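Local coordinates for methyltransferase domain-containing protein (Pyrococcus horikoshii, PDB 1VE3) that binds S-adenosylmethionine and probably transfers its methyl group to a substrate that is not yet known, at residues G2-T14 against S186-T197. Residues are numbered along the deposited sequence; the frame is centred on the assembly and turned at random.
Sequences GFKEYYRVFPTYT and SFRVRFNVWGKT. With SAM (S-adenosylmethionine), chain C.
Phe187 gives up more surface to this contact than any other residue, its ring lying against the short N-terminal helix 4-9. Over one ring face sits the aliphatic part of Glu5, a CH-pi contact in which CG stands 3.7 Å from the centroid of the Phe187 ring and 21° off its normal. Bent at chi2, the Glu5 chain keeps its carboxylate roughly stacked on the ring, planes 29° apart, while OE2 is salt-bridged to Arg8 NH2 at 3.1 Å within the helix. Two other rings reach the Phe187 edge near its plane: Phe3 CZ lies 3.6 Å from Phe187 CD2, and Phe10 CE1 3.9 Å from Phe187 CZ. With an alanine here, the Glu5 methylenes and the rings of Phe3 and Phe10 would probably lose their common packing surface. Within strand 188-192, Val189 packs on Gly2 CA through CG1, at 3.6 Å, and on Tyr6 CB and the Phe3 ring through CG2, 3.8 Å from Tyr6 CB. Phe191, its CG anti to the carbonyl carbon, brings CZ over a Tyr6 face; with centroids 5.3 Å apart and planes at 76°, the pair is T-shaped. Tyr6 in turn covers a face of Tyr7, whose OH hydrogen-bonds His115 and lies 3.4 Å from SAM SD. The contact thus packs an N-terminal helix against the edge strand of the three-stranded antiparallel sheet, beside the SAM pocket of a Rossmann-like methyltransferase fold, to which segment 2-14 contributes Tyr7 and Tyr13.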
loop_
_atom_site.group_PDB
_atom_site.type_symbol
_atom_site.label_atom_id
_atom_site.label_comp_id
_atom_site.label_asym_id
_atom_site.label_seq_id
_atom_site.Cartn_x
_atom_site.Cartn_y
_atom_site.Cartn_z
ATOM N N GLY A 2 -5.582 19.491 6.852
ATOM C CA GLY A 2 -5.395 19.082 5.430
ATOM C C GLY A 2 -6.392 19.790 4.538
ATOM O O GLY A 2 -7.295 20.456 5.042
ATOM N N PHE A 3 -6.234 19.662 3.221
ATOM C CA PHE A 3 -7.159 20.307 2.297
ATOM C C PHE A 3 -7.228 19.715 0.878
ATOM O O PHE A 3 -6.517 18.762 0.549
ATOM C CB PHE A 3 -6.872 21.817 2.241
ATOM C CG PHE A 3 -5.646 22.202 1.448
ATOM C CD1 PHE A 3 -4.772 21.247 0.948
ATOM C CD2 PHE A 3 -5.376 23.549 1.202
ATOM C CE1 PHE A 3 -3.652 21.625 0.216
ATOM C CE2 PHE A 3 -4.260 23.938 0.473
ATOM C CZ PHE A 3 -3.396 22.975 -0.023
ATOM N N LYS A 4 -8.096 20.303 0.057
ATOM C CA LYS A 4 -8.332 19.868 -1.322
ATOM C C LYS A 4 -7.104 19.476 -2.151
ATOM O O LYS A 4 -7.020 18.353 -2.639
ATOM C CB LYS A 4 -9.134 20.944 -2.065
ATOM C CG LYS A 4 -9.545 20.570 -3.486
ATOM C CD LYS A 4 -10.376 21.676 -4.125
ATOM C CE LYS A 4 -10.558 21.456 -5.625
ATOM N NZ LYS A 4 -11.309 20.209 -5.942
ATOM N N GLU A 5 -6.156 20.389 -2.321
ATOM C CA GLU A 5 -4.965 20.082 -3.116
ATOM C C GLU A 5 -4.130 18.963 -2.509
ATOM O O GLU A 5 -3.655 18.069 -3.206
ATOM C CB GLU A 5 -4.105 21.331 -3.288
ATOM C CG GLU A 5 -2.774 21.071 -3.962
ATOM C CD GLU A 5 -2.307 22.250 -4.794
ATOM O OE1 GLU A 5 -2.348 23.393 -4.288
ATOM O OE2 GLU A 5 -1.895 22.027 -5.955
ATOM N N TYR A 6 -3.943 19.024 -1.203
ATOM C CA TYR A 6 -3.177 18.013 -0.494
ATOM C C TYR A 6 -3.700 16.614 -0.780
ATOM O O TYR A 6 -2.923 15.684 -0.962
ATOM C CB TYR A 6 -3.262 18.294 1.004
ATOM C CG TYR A 6 -2.640 17.254 1.895
ATOM C CD1 TYR A 6 -1.256 17.123 1.989
ATOM C CD2 TYR A 6 -3.440 16.436 2.698
ATOM C CE1 TYR A 6 -0.682 16.207 2.869
ATOM C CE2 TYR A 6 -2.874 15.520 3.574
ATOM C CZ TYR A 6 -1.502 15.415 3.664
ATOM O OH TYR A 6 -0.943 14.562 4.589
ATOM N N TYR A 7 -5.020 16.472 -0.789
ATOM C CA TYR A 7 -5.629 15.173 -1.034
ATOM C C TYR A 7 -5.645 14.794 -2.515
ATOM O O TYR A 7 -5.520 13.621 -2.856
ATOM C CB TYR A 7 -7.048 15.132 -0.450
ATOM C CG TYR A 7 -7.062 15.080 1.064
ATOM C CD1 TYR A 7 -6.390 14.071 1.749
ATOM C CD2 TYR A 7 -7.730 16.050 1.812
ATOM C CE1 TYR A 7 -6.376 14.030 3.150
ATOM C CE2 TYR A 7 -7.724 16.017 3.209
ATOM C CZ TYR A 7 -7.044 15.004 3.869
ATOM O OH TYR A 7 -7.024 14.967 5.243
ATOM N N ARG A 8 -5.786 15.783 -3.391
ATOM C CA ARG A 8 -5.790 15.525 -4.832
ATOM C C ARG A 8 -4.409 15.049 -5.283
ATOM O O ARG A 8 -4.288 14.150 -6.116
ATOM C CB ARG A 8 -6.179 16.796 -5.599
ATOM C CG ARG A 8 -6.115 16.652 -7.116
ATOM C CD ARG A 8 -6.676 17.880 -7.840
ATOM N NE ARG A 8 -5.984 19.117 -7.479
ATOM C CZ ARG A 8 -4.704 19.368 -7.732
ATOM N NH1 ARG A 8 -3.958 18.467 -8.357
ATOM N NH2 ARG A 8 -4.164 20.518 -7.343
ATOM N N VAL A 9 -3.373 15.654 -4.713
ATOM C CA VAL A 9 -1.994 15.319 -5.041
ATOM C C VAL A 9 -1.506 13.954 -4.541
ATOM O O VAL A 9 -0.843 13.227 -5.282
ATOM C CB VAL A 9 -1.035 16.412 -4.519
ATOM C CG1 VAL A 9 0.391 15.887 -4.473
ATOM C CG2 VAL A 9 -1.111 17.635 -5.424
ATOM N N PHE A 10 -1.820 13.608 -3.292
ATOM C CA PHE A 10 -1.380 12.326 -2.735
ATOM C C PHE A 10 -2.479 11.265 -2.725
ATOM O O PHE A 10 -3.641 11.565 -2.466
ATOM C CB PHE A 10 -0.837 12.514 -1.317
ATOM C CG PHE A 10 0.261 13.527 -1.225
ATOM C CD1 PHE A 10 -0.022 14.852 -0.900
ATOM C CD2 PHE A 10 1.576 13.168 -1.498
ATOM C CE1 PHE A 10 0.989 15.807 -0.847
ATOM C CE2 PHE A 10 2.599 14.114 -1.449
ATOM C CZ PHE A 10 2.303 15.439 -1.124
ATOM N N PRO A 11 -2.114 10.003 -3.011
ATOM C CA PRO A 11 -3.054 8.882 -3.046
ATOM C C PRO A 11 -3.321 8.232 -1.694
ATOM O O PRO A 11 -4.320 7.527 -1.527
ATOM C CB PRO A 11 -2.379 7.919 -4.010
ATOM C CG PRO A 11 -0.939 8.074 -3.636
ATOM C CD PRO A 11 -0.795 9.586 -3.523
ATOM N N THR A 12 -2.427 8.472 -0.740
ATOM C CA THR A 12 -2.516 7.895 0.601
ATOM C C THR A 12 -3.910 7.827 1.228
ATOM O O THR A 12 -4.250 6.850 1.885
ATOM C CB THR A 12 -1.605 8.653 1.585
ATOM O OG1 THR A 12 -0.332 8.882 0.969
ATOM C CG2 THR A 12 -1.398 7.837 2.849
ATOM N N TYR A 13 -4.726 8.849 1.019
ATOM C CA TYR A 13 -6.046 8.846 1.624
ATOM C C TYR A 13 -7.186 8.897 0.614
ATOM O O TYR A 13 -8.360 8.955 0.998
ATOM C CB TYR A 13 -6.148 10.025 2.593
ATOM C CG TYR A 13 -4.992 10.098 3.575
ATOM C CD1 TYR A 13 -4.907 9.211 4.656
ATOM C CD2 TYR A 13 -3.997 11.061 3.432
ATOM C CE1 TYR A 13 -3.856 9.293 5.576
ATOM C CE2 TYR A 13 -2.942 11.151 4.339
ATOM C CZ TYR A 13 -2.879 10.268 5.406
ATOM O OH TYR A 13 -1.841 10.365 6.297
ATOM N N THR A 14 -6.853 8.853 -0.674
ATOM C CA THR A 14 -7.886 8.932 -1.698
ATOM C C THR A 14 -7.905 7.820 -2.734
ATOM O O THR A 14 -8.918 7.622 -3.390
ATOM C CB THR A 14 -7.821 10.285 -2.430
ATOM O OG1 THR A 14 -6.496 10.492 -2.941
ATOM C CG2 THR A 14 -8.166 11.414 -1.470
ATOM N N SER A 186 3.883 25.460 -6.255
ATOM C CA SER A 186 3.737 24.551 -5.119
ATOM C C SER A 186 2.453 24.858 -4.356
ATOM O O SER A 186 1.553 25.510 -4.884
ATOM C CB SER A 186 4.932 24.696 -4.179
ATOM O OG SER A 186 4.984 26.015 -3.655
ATOM N N PHE A 187 2.369 24.376 -3.118
ATOM C CA PHE A 187 1.193 24.614 -2.288
ATOM C C PHE A 187 1.488 24.414 -0.812
ATOM O O PHE A 187 2.423 23.702 -0.445
ATOM C CB PHE A 187 0.038 23.697 -2.703
ATOM C CG PHE A 187 0.280 22.236 -2.430
ATOM C CD1 PHE A 187 1.201 21.513 -3.183
ATOM C CD2 PHE A 187 -0.440 21.574 -1.437
ATOM C CE1 PHE A 187 1.400 20.154 -2.958
ATOM C CE2 PHE A 187 -0.249 20.216 -1.202
ATOM C CZ PHE A 187 0.673 19.502 -1.965
ATOM N N ARG A 188 0.681 25.050 0.031
ATOM C CA ARG A 188 0.848 24.964 1.477
ATOM C C ARG A 188 -0.386 24.404 2.167
ATOM O O ARG A 188 -1.510 24.581 1.703
ATOM C CB ARG A 188 1.156 26.348 2.055
ATOM C CG ARG A 188 2.487 26.919 1.619
ATOM C CD ARG A 188 2.666 28.364 2.071
ATOM N NE ARG A 188 1.626 29.245 1.542
ATOM C CZ ARG A 188 0.464 29.498 2.145
ATOM N NH1 ARG A 188 0.179 28.945 3.318
ATOM N NH2 ARG A 188 -0.421 30.299 1.567
ATOM N N VAL A 189 -0.161 23.727 3.287
ATOM C CA VAL A 189 -1.248 23.153 4.065
ATOM C C VAL A 189 -0.992 23.436 5.539
ATOM O O VAL A 189 0.144 23.346 6.000
ATOM C CB VAL A 189 -1.334 21.617 3.884
ATOM C CG1 VAL A 189 -2.585 21.082 4.565
ATOM C CG2 VAL A 189 -1.334 21.261 2.407
ATOM N N ARG A 190 -2.042 23.800 6.266
ATOM C CA ARG A 190 -1.922 24.048 7.699
ATOM C C ARG A 190 -2.600 22.890 8.430
ATOM O O ARG A 190 -3.755 22.571 8.169
ATOM C CB ARG A 190 -2.576 25.382 8.087
ATOM C CG ARG A 190 -2.679 25.584 9.598
ATOM C CD ARG A 190 -3.086 27.002 9.989
ATOM N NE ARG A 190 -1.963 27.927 9.912
ATOM C CZ ARG A 190 -1.742 28.768 8.909
ATOM N NH1 ARG A 190 -0.679 29.563 8.943
ATOM N NH2 ARG A 190 -2.590 28.829 7.883
ATOM N N PHE A 191 -1.866 22.250 9.332
ATOM C CA PHE A 191 -2.387 21.121 10.098
ATOM C C PHE A 191 -2.507 21.488 11.567
ATOM O O PHE A 191 -1.696 22.259 12.075
ATOM C CB PHE A 191 -1.424 19.927 10.035
ATOM C CG PHE A 191 -1.229 19.346 8.668
ATOM C CD1 PHE A 191 -2.205 18.546 8.090
ATOM C CD2 PHE A 191 -0.046 19.571 7.973
ATOM C CE1 PHE A 191 -2.002 17.971 6.833
ATOM C CE2 PHE A 191 0.167 19.003 6.715
ATOM C CZ PHE A 191 -0.812 18.201 6.145
ATOM N N ASN A 192 -3.508 20.932 12.249
ATOM C CA ASN A 192 -3.638 21.149 13.688
ATOM C C ASN A 192 -2.607 20.171 14.240
ATOM O O ASN A 192 -2.578 19.012 13.826
ATOM C CB ASN A 192 -5.031 20.764 14.192
ATOM C CG ASN A 192 -6.057 21.848 13.954
ATOM O OD1 ASN A 192 -5.994 22.914 14.561
ATOM N ND2 ASN A 192 -7.014 21.580 13.073
ATOM N N VAL A 193 -1.758 20.629 15.155
ATOM C CA VAL A 193 -0.727 19.759 15.711
ATOM C C VAL A 193 -1.142 19.147 17.048
ATOM O O VAL A 193 -1.477 19.863 17.992
ATOM C CB VAL A 193 0.599 20.524 15.924
ATOM C CG1 VAL A 193 1.712 19.537 16.260
ATOM C CG2 VAL A 193 0.948 21.340 14.680
ATOM N N TRP A 194 -1.115 17.822 17.118
ATOM C CA TRP A 194 -1.475 17.112 18.343
ATOM C C TRP A 194 -0.345 16.238 18.883
ATOM O O TRP A 194 0.434 15.661 18.122
ATOM C CB TRP A 194 -2.697 16.221 18.116
ATOM C CG TRP A 194 -3.971 16.974 17.956
ATOM C CD1 TRP A 194 -4.564 17.355 16.784
ATOM C CD2 TRP A 194 -4.818 17.441 19.011
ATOM N NE1 TRP A 194 -5.737 18.030 17.047
ATOM C CE2 TRP A 194 -5.915 18.096 18.408
ATOM C CE3 TRP A 194 -4.755 17.370 20.413
ATOM C CZ2 TRP A 194 -6.948 18.679 19.157
ATOM C CZ3 TRP A 194 -5.780 17.950 21.163
ATOM C CH2 TRP A 194 -6.865 18.596 20.528
ATOM N N GLY A 195 -0.265 16.160 20.206
ATOM C CA GLY A 195 0.728 15.327 20.851
ATOM C C GLY A 195 -0.073 14.279 21.602
ATOM O O GLY A 195 -1.220 14.536 21.980
ATOM N N LYS A 196 0.502 13.096 21.806
ATOM C CA LYS A 196 -0.193 12.033 22.519
ATOM C C LYS A 196 -0.792 12.520 23.849
ATOM O O LYS A 196 -1.887 12.106 24.226
ATOM C CB LYS A 196 0.765 10.866 22.776
ATOM C CG LYS A 196 0.100 9.623 23.339
ATOM C CD LYS A 196 1.121 8.501 23.544
ATOM C CE LYS A 196 0.468 7.215 24.051
ATOM N NZ LYS A 196 -0.160 7.380 25.400
ATOM N N THR A 197 -0.084 13.404 24.550
ATOM C CA THR A 197 -0.569 13.918 25.834
ATOM C C THR A 197 -1.810 14.800 25.699
ATOM O O THR A 197 -2.667 14.807 26.580
ATOM C CB THR A 197 0.517 14.743 26.579
ATOM O OG1 THR A 197 1.626 13.898 26.909
ATOM C CG2 THR A 197 -0.052 15.331 27.864
HETATM N N SAM C . -10.286 7.701 7.946
HETATM C CA SAM C . -9.733 8.090 6.617
HETATM C C SAM C . -8.691 7.064 6.179
HETATM O O SAM C . -8.648 6.745 4.984
HETATM O OXT SAM C . -7.939 6.622 7.103
HETATM C CB SAM C . -9.080 9.427 6.761
HETATM C CG SAM C . -9.007 10.177 5.525
HETATM S SD SAM C . -8.202 11.822 5.676
HETATM C CE SAM C . -6.627 11.526 6.181
HETATM C "C5'" SAM C . -9.193 12.712 6.885
HETATM C "C4'" SAM C . -10.755 12.936 6.543
HETATM O "O4'" SAM C . -11.391 13.666 7.648
HETATM C "C3'" SAM C . -10.996 13.857 5.357
HETATM O "O3'" SAM C . -11.575 12.826 4.413
HETATM C "C2'" SAM C . -12.103 14.810 5.649
HETATM O "O2'" SAM C . -13.119 15.131 4.751
HETATM C "C1'" SAM C . -12.525 14.276 7.069
HETATM N N9 SAM C . -13.054 15.335 7.938
HETATM C C8 SAM C . -12.549 16.579 8.317
HETATM N N7 SAM C . -13.337 17.245 9.126
HETATM C C5 SAM C . -14.410 16.427 9.299
HETATM C C6 SAM C . -15.654 16.526 10.063
HETATM N N6 SAM C . -15.956 17.599 10.812
HETATM N N1 SAM C . -16.581 15.462 10.019
HETATM C C2 SAM C . -16.309 14.349 9.265
HETATM N N3 SAM C . -15.186 14.158 8.519
HETATM C C4 SAM C . -14.262 15.231 8.571
#